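Local coordinates for protein paenibacillus xanthan lyase (Paenibacillus, PDB 6F2P) that cleaves the polysaccharide xanthan as a calcium-containing lyase of polysaccharide lyase family 8, at residues I70-Y84 and L97-N109. Residues are numbered along the deposited sequence; the frame is centred on the assembly and turned at random.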
loop_
_atom_site.group_PDB
_atom_site.type_symbol
_atom_site.label_atom_id
_atom_site.label_comp_id
_atom_site.label_asym_id
_atom_site.label_seq_id
_atom_site.Cartn_x
_atom_site.Cartn_y
_atom_site.Cartn_z
ATOM N N ILE A 70 -6.728 36.468 21.547
ATOM C CA ILE A 70 -7.192 35.685 22.692
ATOM C C ILE A 70 -6.133 34.665 23.127
ATOM O O ILE A 70 -5.711 34.641 24.284
ATOM C CB ILE A 70 -8.519 34.955 22.380
ATOM C CG1 ILE A 70 -9.595 35.962 21.957
ATOM C CG2 ILE A 70 -8.985 34.139 23.578
ATOM C CD1 ILE A 70 -9.984 36.921 23.052
ATOM N N THR A 71 -5.699 33.833 22.188
ATOM C CA THR A 71 -4.725 32.791 22.469
ATOM C C THR A 71 -3.395 33.390 22.897
ATOM O O THR A 71 -2.768 32.930 23.865
ATOM C CB THR A 71 -4.495 31.901 21.219
ATOM O OG1 THR A 71 -5.706 31.217 20.885
ATOM C CG2 THR A 71 -3.384 30.880 21.456
ATOM N N THR A 72 -2.967 34.418 22.164
ATOM C CA THR A 72 -1.672 35.052 22.398
ATOM C C THR A 72 -1.602 35.623 23.803
ATOM O O THR A 72 -0.613 35.424 24.520
ATOM C CB THR A 72 -1.404 36.173 21.389
ATOM O OG1 THR A 72 -1.680 35.691 20.073
ATOM C CG2 THR A 72 0.040 36.614 21.452
ATOM N N THR A 73 -2.664 36.321 24.194
ATOM C CA THR A 73 -2.732 36.925 25.513
ATOM C C THR A 73 -2.602 35.853 26.586
ATOM O O THR A 73 -1.778 35.984 27.503
ATOM C CB THR A 73 -4.051 37.702 25.711
ATOM O OG1 THR A 73 -4.147 38.754 24.741
ATOM C CG2 THR A 73 -4.117 38.287 27.105
ATOM N N TYR A 74 -3.401 34.787 26.463
ATOM C CA TYR A 74 -3.408 33.732 27.475
ATOM C C TYR A 74 -2.100 32.954 27.501
ATOM O O TYR A 74 -1.682 32.486 28.556
ATOM C CB TYR A 74 -4.583 32.780 27.297
ATOM C CG TYR A 74 -5.891 33.294 27.847
ATOM C CD1 TYR A 74 -5.989 33.765 29.149
ATOM C CD2 TYR A 74 -7.036 33.307 27.061
ATOM C CE1 TYR A 74 -7.202 34.240 29.654
ATOM C CE2 TYR A 74 -8.241 33.774 27.553
ATOM C CZ TYR A 74 -8.319 34.241 28.846
ATOM O OH TYR A 74 -9.525 34.704 29.324
ATOM N N ARG A 75 -1.443 32.815 26.356
ATOM C CA ARG A 75 -0.131 32.171 26.365
ATOM C C ARG A 75 0.885 33.029 27.116
ATOM O O ARG A 75 1.682 32.511 27.908
ATOM C CB ARG A 75 0.350 31.833 24.950
ATOM C CG ARG A 75 -0.519 30.796 24.271
ATOM C CD ARG A 75 0.017 30.302 22.938
ATOM N NE ARG A 75 -0.725 29.111 22.525
ATOM C CZ ARG A 75 -0.516 28.430 21.402
ATOM N NH1 ARG A 75 0.425 28.818 20.551
ATOM N NH2 ARG A 75 -1.254 27.353 21.134
ATOM N N HIS A 76 0.845 34.339 26.880
ATOM C CA HIS A 76 1.713 35.263 27.608
ATOM C C HIS A 76 1.476 35.146 29.109
ATOM O O HIS A 76 2.433 34.973 29.875
ATOM C CB HIS A 76 1.502 36.697 27.141
ATOM C CG HIS A 76 1.967 36.949 25.746
ATOM N ND1 HIS A 76 2.711 36.034 25.036
ATOM C CD2 HIS A 76 1.796 38.013 24.922
ATOM C CE1 HIS A 76 2.975 36.521 23.829
ATOM N NE2 HIS A 76 2.430 37.721 23.745
ATOM N N LEU A 77 0.206 35.227 29.519
ATOM C CA LEU A 77 -0.181 34.992 30.914
ATOM C C LEU A 77 0.291 33.633 31.442
ATOM O O LEU A 77 0.786 33.531 32.567
ATOM C CB LEU A 77 -1.694 35.123 31.091
ATOM C CG LEU A 77 -2.233 36.551 31.026
ATOM C CD1 LEU A 77 -3.746 36.552 30.956
ATOM C CD2 LEU A 77 -1.748 37.358 32.228
ATOM N N TYR A 78 0.160 32.594 30.625
ATOM C CA TYR A 78 0.646 31.288 31.032
ATOM C C TYR A 78 2.144 31.291 31.340
ATOM O O TYR A 78 2.581 30.700 32.334
ATOM C CB TYR A 78 0.344 30.215 29.989
ATOM C CG TYR A 78 0.986 28.903 30.363
ATOM C CD1 TYR A 78 0.458 28.116 31.380
ATOM C CD2 TYR A 78 2.146 28.474 29.739
ATOM C CE1 TYR A 78 1.060 26.925 31.748
ATOM C CE2 TYR A 78 2.758 27.279 30.104
ATOM C CZ TYR A 78 2.209 26.510 31.107
ATOM O OH TYR A 78 2.805 25.322 31.464
ATOM N N ASP A 79 2.929 31.932 30.479
ATOM C CA ASP A 79 4.382 31.950 30.659
ATOM C C ASP A 79 4.741 32.569 31.997
ATOM O O ASP A 79 5.618 32.071 32.694
ATOM C CB ASP A 79 5.085 32.708 29.527
ATOM C CG ASP A 79 5.085 31.937 28.216
ATOM O OD1 ASP A 79 4.895 30.702 28.250
ATOM O OD2 ASP A 79 5.282 32.561 27.151
ATOM N N MET A 80 4.044 33.649 32.348
ATOM C CA MET A 80 4.270 34.353 33.609
ATOM C C MET A 80 3.880 33.463 34.785
ATOM O O MET A 80 4.642 33.304 35.747
ATOM C CB MET A 80 3.480 35.670 33.635
ATOM C CG MET A 80 3.914 36.659 32.567
ATOM S SD MET A 80 2.737 38.007 32.275
ATOM C CE MET A 80 2.788 38.864 33.847
ATOM N N ALA A 81 2.689 32.883 34.693
ATOM C CA ALA A 81 2.211 31.923 35.683
ATOM C C ALA A 81 3.200 30.766 35.873
ATOM O O ALA A 81 3.400 30.286 36.989
ATOM C CB ALA A 81 0.829 31.405 35.287
ATOM N N LEU A 82 3.829 30.339 34.783
ATOM C CA LEU A 82 4.782 29.245 34.837
ATOM C C LEU A 82 5.980 29.604 35.709
ATOM O O LEU A 82 6.345 28.849 36.612
ATOM C CB LEU A 82 5.249 28.848 33.434
ATOM C CG LEU A 82 6.148 27.604 33.329
ATOM C CD1 LEU A 82 5.487 26.363 33.925
ATOM C CD2 LEU A 82 6.556 27.324 31.892
ATOM N N ALA A 83 6.599 30.747 35.441
ATOM C CA ALA A 83 7.739 31.177 36.248
ATOM C C ALA A 83 7.292 31.400 37.687
ATOM O O ALA A 83 8.012 31.071 38.629
ATOM C CB ALA A 83 8.371 32.439 35.683
ATOM N N TYR A 84 6.096 31.955 37.842
ATOM C CA TYR A 84 5.549 32.199 39.162
ATOM C C TYR A 84 5.551 30.940 40.021
ATOM O O TYR A 84 5.784 31.014 41.231
ATOM C CB TYR A 84 4.131 32.758 39.078
ATOM C CG TYR A 84 3.513 32.926 40.438
ATOM C CD1 TYR A 84 3.932 33.945 41.285
ATOM C CD2 TYR A 84 2.527 32.056 40.891
ATOM C CE1 TYR A 84 3.377 34.103 42.544
ATOM C CE2 TYR A 84 1.968 32.206 42.148
ATOM C CZ TYR A 84 2.401 33.233 42.970
ATOM O OH TYR A 84 1.857 33.395 44.218
ATOM N N LEU A 97 4.130 39.887 40.510
ATOM C CA LEU A 97 3.858 39.014 39.365
ATOM C C LEU A 97 2.484 38.367 39.500
ATOM O O LEU A 97 1.664 38.451 38.587
ATOM C CB LEU A 97 4.933 37.931 39.258
ATOM C CG LEU A 97 4.882 37.010 38.039
ATOM C CD1 LEU A 97 4.816 37.849 36.781
ATOM C CD2 LEU A 97 6.101 36.092 38.014
ATOM N N LYS A 98 2.244 37.736 40.650
ATOM C CA LYS A 98 0.948 37.141 40.974
ATOM C C LYS A 98 -0.197 38.119 40.713
ATOM O O LYS A 98 -1.156 37.796 40.006
ATOM C CB LYS A 98 0.923 36.674 42.435
ATOM C CG LYS A 98 -0.451 36.225 42.945
ATOM C CD LYS A 98 -0.370 35.710 44.385
ATOM C CE LYS A 98 -1.245 36.528 45.341
ATOM N NZ LYS A 98 -2.604 35.935 45.548
ATOM N N ALA A 99 -0.077 39.320 41.268
ATOM C CA ALA A 99 -1.123 40.328 41.138
ATOM C C ALA A 99 -1.368 40.694 39.683
ATOM O O ALA A 99 -2.511 40.864 39.266
ATOM C CB ALA A 99 -0.781 41.567 41.955
ATOM N N ASP A 100 -0.292 40.814 38.911
ATOM C CA ASP A 100 -0.419 41.202 37.511
ATOM C C ASP A 100 -1.044 40.092 36.671
ATOM O O ASP A 100 -1.851 40.357 35.772
ATOM C CB ASP A 100 0.925 41.651 36.941
ATOM C CG ASP A 100 1.260 43.090 37.315
ATOM O OD1 ASP A 100 0.312 43.861 37.576
ATOM O OD2 ASP A 100 2.461 43.444 37.352
ATOM N N ILE A 101 -0.684 38.851 36.987
ATOM C CA ILE A 101 -1.297 37.708 36.343
ATOM C C ILE A 101 -2.796 37.703 36.595
ATOM O O ILE A 101 -3.594 37.627 35.656
ATOM C CB ILE A 101 -0.700 36.398 36.842
ATOM C CG1 ILE A 101 0.761 36.302 36.417
ATOM C CG2 ILE A 101 -1.466 35.232 36.274
ATOM C CD1 ILE A 101 1.494 35.178 37.065
ATOM N N ILE A 102 -3.180 37.817 37.860
ATOM C CA ILE A 102 -4.584 37.677 38.233
ATOM C C ILE A 102 -5.446 38.814 37.698
ATOM O O ILE A 102 -6.577 38.589 37.236
ATOM C CB ILE A 102 -4.753 37.539 39.748
ATOM C CG1 ILE A 102 -4.018 36.285 40.230
ATOM C CG2 ILE A 102 -6.229 37.503 40.113
ATOM C CD1 ILE A 102 -4.349 35.868 41.636
ATOM N N SER A 103 -4.905 40.030 37.747
ATOM C CA SER A 103 -5.592 41.196 37.203
ATOM C C SER A 103 -5.799 41.007 35.703
ATOM O O SER A 103 -6.862 41.330 35.165
ATOM C CB SER A 103 -4.785 42.458 37.468
ATOM O OG SER A 103 -5.288 43.548 36.709
ATOM N N GLY A 104 -4.774 40.476 35.037
ATOM C CA GLY A 104 -4.886 40.116 33.637
ATOM C C GLY A 104 -6.055 39.176 33.392
ATOM O O GLY A 104 -6.856 39.399 32.483
ATOM N N LEU A 105 -6.168 38.132 34.209
ATOM C CA LEU A 105 -7.249 37.157 34.042
ATOM C C LEU A 105 -8.618 37.801 34.244
ATOM O O LEU A 105 -9.558 37.556 33.485
ATOM C CB LEU A 105 -7.075 35.975 34.999
ATOM C CG LEU A 105 -5.853 35.075 34.800
ATOM C CD1 LEU A 105 -5.735 34.105 35.966
ATOM C CD2 LEU A 105 -5.940 34.324 33.469
ATOM N N ASP A 106 -8.720 38.644 35.262
ATOM C CA ASP A 106 -9.987 39.281 35.565
ATOM C C ASP A 106 -10.346 40.318 34.526
ATOM O O ASP A 106 -11.523 40.534 34.226
ATOM C CB ASP A 106 -9.951 39.868 36.962
ATOM C CG ASP A 106 -10.086 38.798 38.023
ATOM O OD1 ASP A 106 -10.861 37.841 37.780
ATOM O OD2 ASP A 106 -9.421 38.902 39.079
ATOM N N TRP A 107 -9.326 40.937 33.950
ATOM C CA TRP A 107 -9.557 41.877 32.869
ATOM C C TRP A 107 -10.125 41.136 31.662
ATOM O O TRP A 107 -11.118 41.570 31.066
ATOM C CB TRP A 107 -8.280 42.635 32.490
ATOM C CG TRP A 107 -8.578 43.751 31.542
ATOM C CD1 TRP A 107 -8.904 45.035 31.870
ATOM C CD2 TRP A 107 -8.633 43.673 30.113
ATOM N NE1 TRP A 107 -9.147 45.764 30.732
ATOM C CE2 TRP A 107 -8.987 44.952 29.639
ATOM C CE3 TRP A 107 -8.419 42.645 29.185
ATOM C CZ2 TRP A 107 -9.123 45.235 28.278
ATOM C CZ3 TRP A 107 -8.553 42.930 27.831
ATOM C CH2 TRP A 107 -8.899 44.216 27.393
ATOM N N MET A 108 -9.493 40.017 31.308
ATOM C CA MET A 108 -9.969 39.214 30.188
ATOM C C MET A 108 -11.410 38.808 30.454
ATOM O O MET A 108 -12.245 38.835 29.550
ATOM C CB MET A 108 -9.103 37.970 29.970
ATOM C CG MET A 108 -7.731 38.239 29.381
ATOM S SD MET A 108 -7.744 39.039 27.761
ATOM C CE MET A 108 -8.262 37.702 26.690
ATOM N N ASN A 109 -11.708 38.455 31.701
ATOM C CA ASN A 109 -13.063 38.034 32.035
ATOM C C ASN A 109 -14.075 39.160 31.934
ATOM O O ASN A 109 -15.275 38.913 31.795
ATOM C CB ASN A 109 -13.137 37.405 33.419
ATOM C CG ASN A 109 -14.460 36.720 33.656
ATOM O OD1 ASN A 109 -14.667 35.577 33.228
ATOM N ND2 ASN A 109 -15.384 37.423 34.309
HETATM O O HOH W 1 -10.264 35.003 31.839
#
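M108 lies against Y74 where helices 70-84 and 97-109 pack antiparallel, their axes 9.9 Å apart at 151°. Bends at chi2 and chi3 fold M108 over the ring in a distant Met-aromatic contact: SD stands above one face, 5.3 Å from the Y74 ring centroid. M108 SD also meets T73 CG2 tip to tip at 3.8 Å. L105 CD2 touches the edge of the same ring, near its plane, and L77 CD1. In the ring plane, a water joins Y74 OH (2.6 Å) to L105 O (3.1 Å), donating to the carbonyl. Replacing Y74 with an alanine would probably open a gap beside M108 and L105 and deprive that water of its hydroxyl partner. Farther along, I101 CD1 reaches the backbone, 3.5 Å from A81 N, while M80 CE meets L97 CD1 at 3.7 Å. With CG anti to the backbone N (chi1 176°), the Y84 ring runs alongside K98, whose CA lies over one face; L97 CD2 sits at its edge. The pair belongs to the N-terminal alpha-helical domain: helix 28-46 packs on M80 and A83, helix 123-141 on I70 and Y84, and helix 147-160 on L105.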